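Local coordinates for protein glutaminase 1 (Escherichia coli, PDB 1U60) that catalyses the hydrolysis of L-glutamine to L-glutamate and ammonium, as a glutaminase with a serine beta-lactamase-like fold, at residues F18-G24 / V290-M295; G23-A27 / S280-D284; G209-A213 / V269-G275. One frame throughout, in Å; residues are numbered along the deposited sequence.

Interactions 1 and 2 adjoin, the first at the surface and the second partly buried, their centres about 9 Å apart, and share Gly-23 and Gly-24: the loop that follows helix 4-18 passes first over the start of helix 290-303 and then beside the loop leading into that helix. Interaction 3 is the buried one, about 23 Å from the centre of interaction 1, and sets helix 202-213 against the hairpin of strands 265-270 and 274-279. Chemistry follows place. Interaction 1 relies on an arginine gripping a loop carbonyl and on a lysine methylene over a phenyl ring; interaction 2 on a single antiparallel bridge beside prolines; interaction 3 on small side chains and glycine packed closely against backbone, with one backbone hydrogen bond.

Interaction 1: F18-G24 / V290-M295; sequences FHSLNGG and VRGQKM. With EDO (1,2-ethanediol), chain E.
The Phe-18 ring takes Lys-294 over one face: CB of Lys-294 lies 3.7 Å from the ring centroid and 16° off the ring normal, a CH-pi contact, displaced toward the CG-CD1 side. Phe-18 CB, outside the ring, packs on Met-295 CG at 3.7 Å. The second flat group is the Arg-291 guanidinium. His-19 O lies over one of its faces, whereas Leu-21 O and Asn-22 ND2 sit at its edge. The grip falls on Leu-21 O, which accepts from Arg-291 NE at 2.7 Å with an N-H...O angle of 153°; a second bond to the same oxygen, from Arg-291 NH2, is weak at 3.3 Å. A chain extended from CG to NE carries the guanidinium across the type I turn of Phe-18 to Leu-21, and Arg-291 CD passes 3.1 Å from His-19 O on the way. Farther along the loop, Val-290 CG2 meets Gly-23 O at 3.6 Å, and CG1 of Val-290 touches Leu-21 CD2. Lys-294 bends at chi2 and again at chi4, and its NZ donates to an ethanediol, probably from the crystallisation liquor. Arg-291 NH1 is held separately by Ser-280 OG and Gly-38 O. One buried guanidinium therefore ties the loop after helix 4-18 to the first turn of helix 290-303 and to neighbouring loops, and the carbonyls around it would probably stabilise its positive charge.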
# COMPACT_ATOMS: atom_id res chain seq x y z
N PHE A 18 -7.21 -24.77 7.93
CA PHE A 18 -6.68 -23.86 8.95
C PHE A 18 -7.47 -23.69 10.25
O PHE A 18 -6.96 -23.05 11.15
CB PHE A 18 -6.44 -22.44 8.34
CG PHE A 18 -5.38 -22.42 7.30
CD1 PHE A 18 -4.06 -22.56 7.67
CD2 PHE A 18 -5.69 -22.30 5.96
CE1 PHE A 18 -3.06 -22.56 6.72
CE2 PHE A 18 -4.68 -22.31 4.99
CZ PHE A 18 -3.36 -22.44 5.38
N HIS A 19 -8.69 -24.24 10.36
CA HIS A 19 -9.60 -23.80 11.45
C HIS A 19 -9.04 -24.13 12.85
O HIS A 19 -9.42 -23.47 13.83
CB HIS A 19 -11.04 -24.36 11.34
CG HIS A 19 -11.17 -25.81 11.65
ND1 HIS A 19 -10.88 -26.35 12.89
CD2 HIS A 19 -11.56 -26.85 10.88
CE1 HIS A 19 -11.05 -27.65 12.86
NE2 HIS A 19 -11.48 -27.99 11.66
N SER A 20 -8.21 -25.17 12.92
CA SER A 20 -7.69 -25.67 14.20
C SER A 20 -6.19 -25.39 14.37
O SER A 20 -5.52 -25.95 15.24
CB SER A 20 -7.91 -27.16 14.30
OG SER A 20 -7.08 -27.82 13.36
N LEU A 21 -5.66 -24.52 13.52
CA LEU A 21 -4.25 -24.17 13.52
C LEU A 21 -3.89 -23.49 14.84
O LEU A 21 -4.53 -22.53 15.21
CB LEU A 21 -3.98 -23.23 12.35
CG LEU A 21 -2.54 -22.93 11.98
CD1 LEU A 21 -1.98 -24.11 11.18
CD2 LEU A 21 -2.48 -21.58 11.22
N ASN A 22 -2.89 -24.00 15.55
CA ASN A 22 -2.48 -23.42 16.83
C ASN A 22 -1.63 -22.18 16.60
O ASN A 22 -1.08 -21.99 15.51
CB ASN A 22 -1.68 -24.44 17.71
CG ASN A 22 -2.57 -25.39 18.48
OD1 ASN A 22 -2.14 -26.49 18.85
ND2 ASN A 22 -3.80 -24.98 18.76
N GLY A 23 -1.53 -21.34 17.62
CA GLY A 23 -0.60 -20.23 17.61
C GLY A 23 -1.35 -18.94 17.93
O GLY A 23 -2.57 -18.80 17.63
N GLY A 24 -0.64 -18.01 18.55
CA GLY A 24 -1.23 -16.74 18.97
C GLY A 24 -1.99 -16.81 20.29
O GLY A 24 -2.05 -17.85 20.92
N VAL A 290 -4.39 -15.15 13.83
CA VAL A 290 -3.55 -16.15 13.16
C VAL A 290 -4.32 -16.94 12.11
O VAL A 290 -3.91 -16.99 10.93
CB VAL A 290 -2.83 -17.12 14.19
CG1 VAL A 290 -2.03 -18.24 13.47
CG2 VAL A 290 -1.98 -16.31 15.11
N ARG A 291 -5.42 -17.56 12.51
CA ARG A 291 -6.21 -18.37 11.61
C ARG A 291 -7.00 -17.50 10.62
O ARG A 291 -7.19 -17.88 9.48
CB ARG A 291 -7.20 -19.26 12.37
CG ARG A 291 -6.60 -20.32 13.29
CD ARG A 291 -7.69 -20.91 14.20
NE ARG A 291 -7.07 -21.65 15.30
CZ ARG A 291 -7.52 -21.65 16.53
NH1 ARG A 291 -8.62 -20.96 16.84
NH2 ARG A 291 -6.89 -22.36 17.44
N GLY A 292 -7.48 -16.35 11.09
CA GLY A 292 -8.31 -15.46 10.29
C GLY A 292 -7.49 -15.08 9.03
O GLY A 292 -8.02 -15.06 7.92
N GLN A 293 -6.22 -14.73 9.22
CA GLN A 293 -5.37 -14.30 8.12
C GLN A 293 -5.21 -15.41 7.12
O GLN A 293 -5.34 -15.21 5.92
CB GLN A 293 -3.97 -13.91 8.61
CG GLN A 293 -3.91 -12.53 9.15
CD GLN A 293 -2.59 -12.19 9.82
OE1 GLN A 293 -1.79 -11.39 9.27
NE2 GLN A 293 -2.34 -12.77 11.03
N LYS A 294 -4.93 -16.61 7.63
CA LYS A 294 -4.66 -17.76 6.78
C LYS A 294 -5.92 -18.18 6.02
O LYS A 294 -5.84 -18.51 4.86
CB LYS A 294 -4.05 -18.93 7.61
CG LYS A 294 -2.61 -18.65 8.02
CD LYS A 294 -1.55 -18.71 6.86
CE LYS A 294 -0.25 -17.90 7.23
NZ LYS A 294 0.94 -18.74 7.56
N MET A 295 -7.08 -18.13 6.66
CA MET A 295 -8.30 -18.56 6.00
C MET A 295 -8.69 -17.56 4.87
O MET A 295 -9.10 -17.97 3.80
CB MET A 295 -9.44 -18.74 7.01
CG MET A 295 -9.25 -20.04 7.83
SD MET A 295 -10.70 -20.34 8.90
CE MET A 295 -10.51 -19.25 10.08
C1 EDO E . 2.97 -16.76 10.40
O1 EDO E . 3.73 -16.60 11.59
C2 EDO E . 3.60 -15.96 9.27
O2 EDO E . 2.89 -16.31 8.10

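Interaction 2: G23-A27 / S280-D284; sequences GGQNA and SPPLD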
# COMPACT_ATOMS: atom_id res chain seq x y z
N GLY A 23 -1.53 -21.34 17.62
CA GLY A 23 -0.60 -20.23 17.61
C GLY A 23 -1.35 -18.94 17.93
O GLY A 23 -2.57 -18.80 17.63
N GLY A 24 -0.64 -18.01 18.55
CA GLY A 24 -1.23 -16.74 18.97
C GLY A 24 -1.99 -16.81 20.29
O GLY A 24 -2.05 -17.85 20.92
N GLN A 25 -2.50 -15.67 20.72
CA GLN A 25 -3.22 -15.54 21.97
C GLN A 25 -4.39 -14.58 21.83
O GLN A 25 -4.29 -13.55 21.15
CB GLN A 25 -2.30 -14.94 23.05
CG GLN A 25 -1.04 -15.70 23.31
CD GLN A 25 -0.32 -15.11 24.48
OE1 GLN A 25 0.71 -14.47 24.30
NE2 GLN A 25 -0.88 -15.24 25.67
N ASN A 26 -5.50 -14.84 22.52
CA ASN A 26 -6.56 -13.85 22.56
C ASN A 26 -6.07 -12.54 23.13
O ASN A 26 -5.24 -12.52 24.06
CB ASN A 26 -7.72 -14.24 23.48
CG ASN A 26 -8.55 -15.40 22.99
OD1 ASN A 26 -8.08 -16.27 22.22
ND2 ASN A 26 -9.77 -15.47 23.48
N ALA A 27 -6.57 -11.44 22.58
CA ALA A 27 -6.55 -10.17 23.28
C ALA A 27 -7.12 -10.41 24.68
O ALA A 27 -8.07 -11.17 24.81
CB ALA A 27 -7.37 -9.12 22.54
N SER A 280 -11.04 -15.69 14.02
CA SER A 280 -10.69 -16.54 15.13
C SER A 280 -9.97 -15.72 16.22
O SER A 280 -9.08 -14.90 15.88
CB SER A 280 -9.80 -17.69 14.68
OG SER A 280 -9.77 -18.68 15.75
N PRO A 281 -10.33 -15.90 17.49
CA PRO A 281 -9.79 -15.03 18.54
C PRO A 281 -8.26 -14.96 18.70
O PRO A 281 -7.82 -13.88 19.04
CB PRO A 281 -10.46 -15.56 19.82
CG PRO A 281 -11.79 -16.20 19.32
CD PRO A 281 -11.40 -16.79 18.03
N PRO A 282 -7.49 -16.04 18.56
CA PRO A 282 -6.04 -15.92 18.80
C PRO A 282 -5.33 -15.01 17.80
O PRO A 282 -5.45 -15.25 16.61
CB PRO A 282 -5.56 -17.37 18.73
CG PRO A 282 -6.77 -18.17 19.12
CD PRO A 282 -7.88 -17.45 18.35
N LEU A 283 -4.60 -14.02 18.31
CA LEU A 283 -3.91 -13.02 17.53
C LEU A 283 -2.40 -13.24 17.52
O LEU A 283 -1.83 -13.73 18.50
CB LEU A 283 -4.16 -11.63 18.08
CG LEU A 283 -5.58 -11.27 18.42
CD1 LEU A 283 -5.72 -9.93 19.12
CD2 LEU A 283 -6.54 -11.39 17.19
N ASP A 284 -1.76 -12.84 16.44
CA ASP A 284 -0.29 -12.83 16.39
C ASP A 284 0.25 -11.60 17.10
O ASP A 284 -0.49 -10.82 17.67
CB ASP A 284 0.24 -13.03 14.98
CG ASP A 284 -0.09 -11.88 14.01
OD1 ASP A 284 -0.37 -10.75 14.43
OD2 ASP A 284 -0.08 -12.05 12.78
O HOH W 1 -8.73 -11.75 20.44
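Leu-283 runs past Gln-25 to Ala-27 through CB, CG and CD1. Its CB lies 3.6 Å from Gln-25 O and its CG is only slightly farther from the same oxygen. With CG anti to the carbonyl carbon (chi1 -47°), CD1 reaches on to Ala-27, 3.9 Å from Ala-27 CB. The backbone beneath forms one antiparallel hydrogen-bonded pair, Gln-25 with Leu-283. Gln-25 N donates to Leu-283 O at 3.0 Å, and Leu-283 N returns a bond to Gln-25 O at 2.9 Å. That returning donor stands above the carbonyl plane of Gln-25, 65° out of it and so not on a lone pair, although the N-H itself points almost straight at the oxygen. Asn-26 and Pro-281 run side by side, pointing the same way, and Asn-26 OD1 touches Pro-281 CB at 3.5 Å. The side-chain nitrogen ND2 of Asn-26 is engaged elsewhere, donating to Val-36 O and Leu-33 O. Two residues on, a water bridges Ala-27 N, from which it accepts at 3.1 Å, and Pro-281 O, to which it donates at 2.7 Å. At the other end Pro-282 CB packs on Gly-23 O, and Gly-24 CA comes within 3.1 Å of Leu-283 O. The arrangement is an isolated beta bridge between two loops; Leu-283 and Ala-27 also touch Val-262, a predicted substrate-binding residue, so the bridge borders the probable glutamine site.

Interaction 3: G209-A213 / V269-G275; sequences GATLA and VVPGVMG
Val-269 has CG1 anti to its own nitrogen (chi1 180°) and CG2 anti to the carbonyl carbon, and both branches face the last turn of helix 202-213. CG1 of Val-269 meets Ala-213 N at 3.7 Å and also touches Gly-209 O, the acceptor of the helical bond from that same nitrogen. The other branch, CG2, approaches Gly-209 CA and meets Leu-212 CD1 at 4.1 Å, the two side chains crossing at about a right angle. Ala-213 points its methyl at the paired strand ends, where CB lies 3.3 Å from Val-270 O and 3.4 Å from Met-274 O. Strands 265-270 and 274-279 are neighbours in the five-stranded antiparallel sheet of this beta-lactamase-like fold, and residues 271-273 form their connection. Where the connection meets strand 274-279, Val-273 and Met-274 both face Val-270, a classic beta bulge, and Val-270 O accepts from both of their nitrogens. The tip of the turn is tied to the helix end by Gly-272 N, which donates to Ala-213 O at 2.9 Å with an angle of 135°. Gly-272 has phi 81°, a backbone shape that favours glycine. Glycine meets glycine nearby: Gly-209 C lies 3.6 Å from Gly-275 CA, and the two backbones meet with no side chain between them. Beyond these segments, Val-269 also touches Leu-235 and Met-238 of helix 231-241, and Pro-271 packs on Val-307 of the second subunit.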
# COMPACT_ATOMS: atom_id res chain seq x y z
N GLY A 209 -17.31 -5.99 3.59
CA GLY A 209 -16.44 -6.16 2.43
C GLY A 209 -17.15 -6.12 1.09
O GLY A 209 -16.65 -5.51 0.15
N ALA A 210 -18.31 -6.78 1.01
CA ALA A 210 -19.06 -6.88 -0.20
C ALA A 210 -19.69 -5.52 -0.57
O ALA A 210 -19.79 -5.18 -1.74
CB ALA A 210 -20.11 -7.92 -0.09
N THR A 211 -20.04 -4.73 0.42
CA THR A 211 -20.57 -3.40 0.17
C THR A 211 -19.47 -2.56 -0.50
O THR A 211 -19.73 -1.85 -1.48
CB THR A 211 -21.08 -2.77 1.45
OG1 THR A 211 -22.19 -3.55 1.97
CG2 THR A 211 -21.57 -1.35 1.15
N LEU A 212 -18.24 -2.68 0.01
CA LEU A 212 -17.14 -1.97 -0.59
C LEU A 212 -16.86 -2.56 -1.97
O LEU A 212 -16.65 -1.81 -2.95
CB LEU A 212 -15.95 -2.04 0.33
CG LEU A 212 -16.06 -1.39 1.70
CD1 LEU A 212 -14.83 -1.74 2.60
CD2 LEU A 212 -16.26 0.14 1.60
N ALA A 213 -16.85 -3.89 -2.11
CA ALA A 213 -16.56 -4.49 -3.42
C ALA A 213 -17.59 -4.06 -4.50
O ALA A 213 -17.23 -3.95 -5.66
CB ALA A 213 -16.53 -6.05 -3.32
N VAL A 269 -11.17 -7.20 0.65
CA VAL A 269 -12.09 -6.81 -0.43
C VAL A 269 -11.48 -7.16 -1.77
O VAL A 269 -10.36 -6.79 -2.06
CB VAL A 269 -12.34 -5.28 -0.35
CG1 VAL A 269 -13.29 -4.87 -1.49
CG2 VAL A 269 -12.90 -4.95 1.01
N VAL A 270 -12.27 -7.82 -2.62
CA VAL A 270 -11.94 -8.03 -4.03
C VAL A 270 -12.77 -7.01 -4.83
O VAL A 270 -13.99 -7.19 -5.00
CB VAL A 270 -12.22 -9.50 -4.51
CG1 VAL A 270 -11.71 -9.70 -5.92
CG2 VAL A 270 -11.55 -10.50 -3.58
N PRO A 271 -12.16 -5.91 -5.26
CA PRO A 271 -12.91 -4.82 -5.90
C PRO A 271 -13.71 -5.37 -7.09
O PRO A 271 -13.19 -6.10 -7.97
CB PRO A 271 -11.80 -3.84 -6.35
CG PRO A 271 -10.67 -4.11 -5.49
CD PRO A 271 -10.72 -5.60 -5.22
N GLY A 272 -14.99 -5.03 -7.11
CA GLY A 272 -15.91 -5.50 -8.14
C GLY A 272 -16.48 -6.90 -7.98
O GLY A 272 -17.33 -7.30 -8.78
N VAL A 273 -16.06 -7.64 -6.95
CA VAL A 273 -16.34 -9.08 -6.94
C VAL A 273 -16.94 -9.58 -5.64
O VAL A 273 -18.03 -10.15 -5.64
CB VAL A 273 -15.09 -9.89 -7.30
CG1 VAL A 273 -15.40 -11.42 -7.31
CG2 VAL A 273 -14.53 -9.45 -8.66
N MET A 274 -16.26 -9.38 -4.52
CA MET A 274 -16.70 -9.98 -3.26
C MET A 274 -15.99 -9.43 -2.04
O MET A 274 -14.93 -8.82 -2.13
CB MET A 274 -16.49 -11.51 -3.29
CG MET A 274 -15.02 -11.92 -3.35
SD MET A 274 -14.76 -13.68 -3.18
CE MET A 274 -15.73 -14.28 -4.56
N GLY A 275 -16.65 -9.58 -0.89
CA GLY A 275 -15.98 -9.49 0.40
C GLY A 275 -15.62 -10.87 0.91
O GLY A 275 -16.40 -11.81 0.74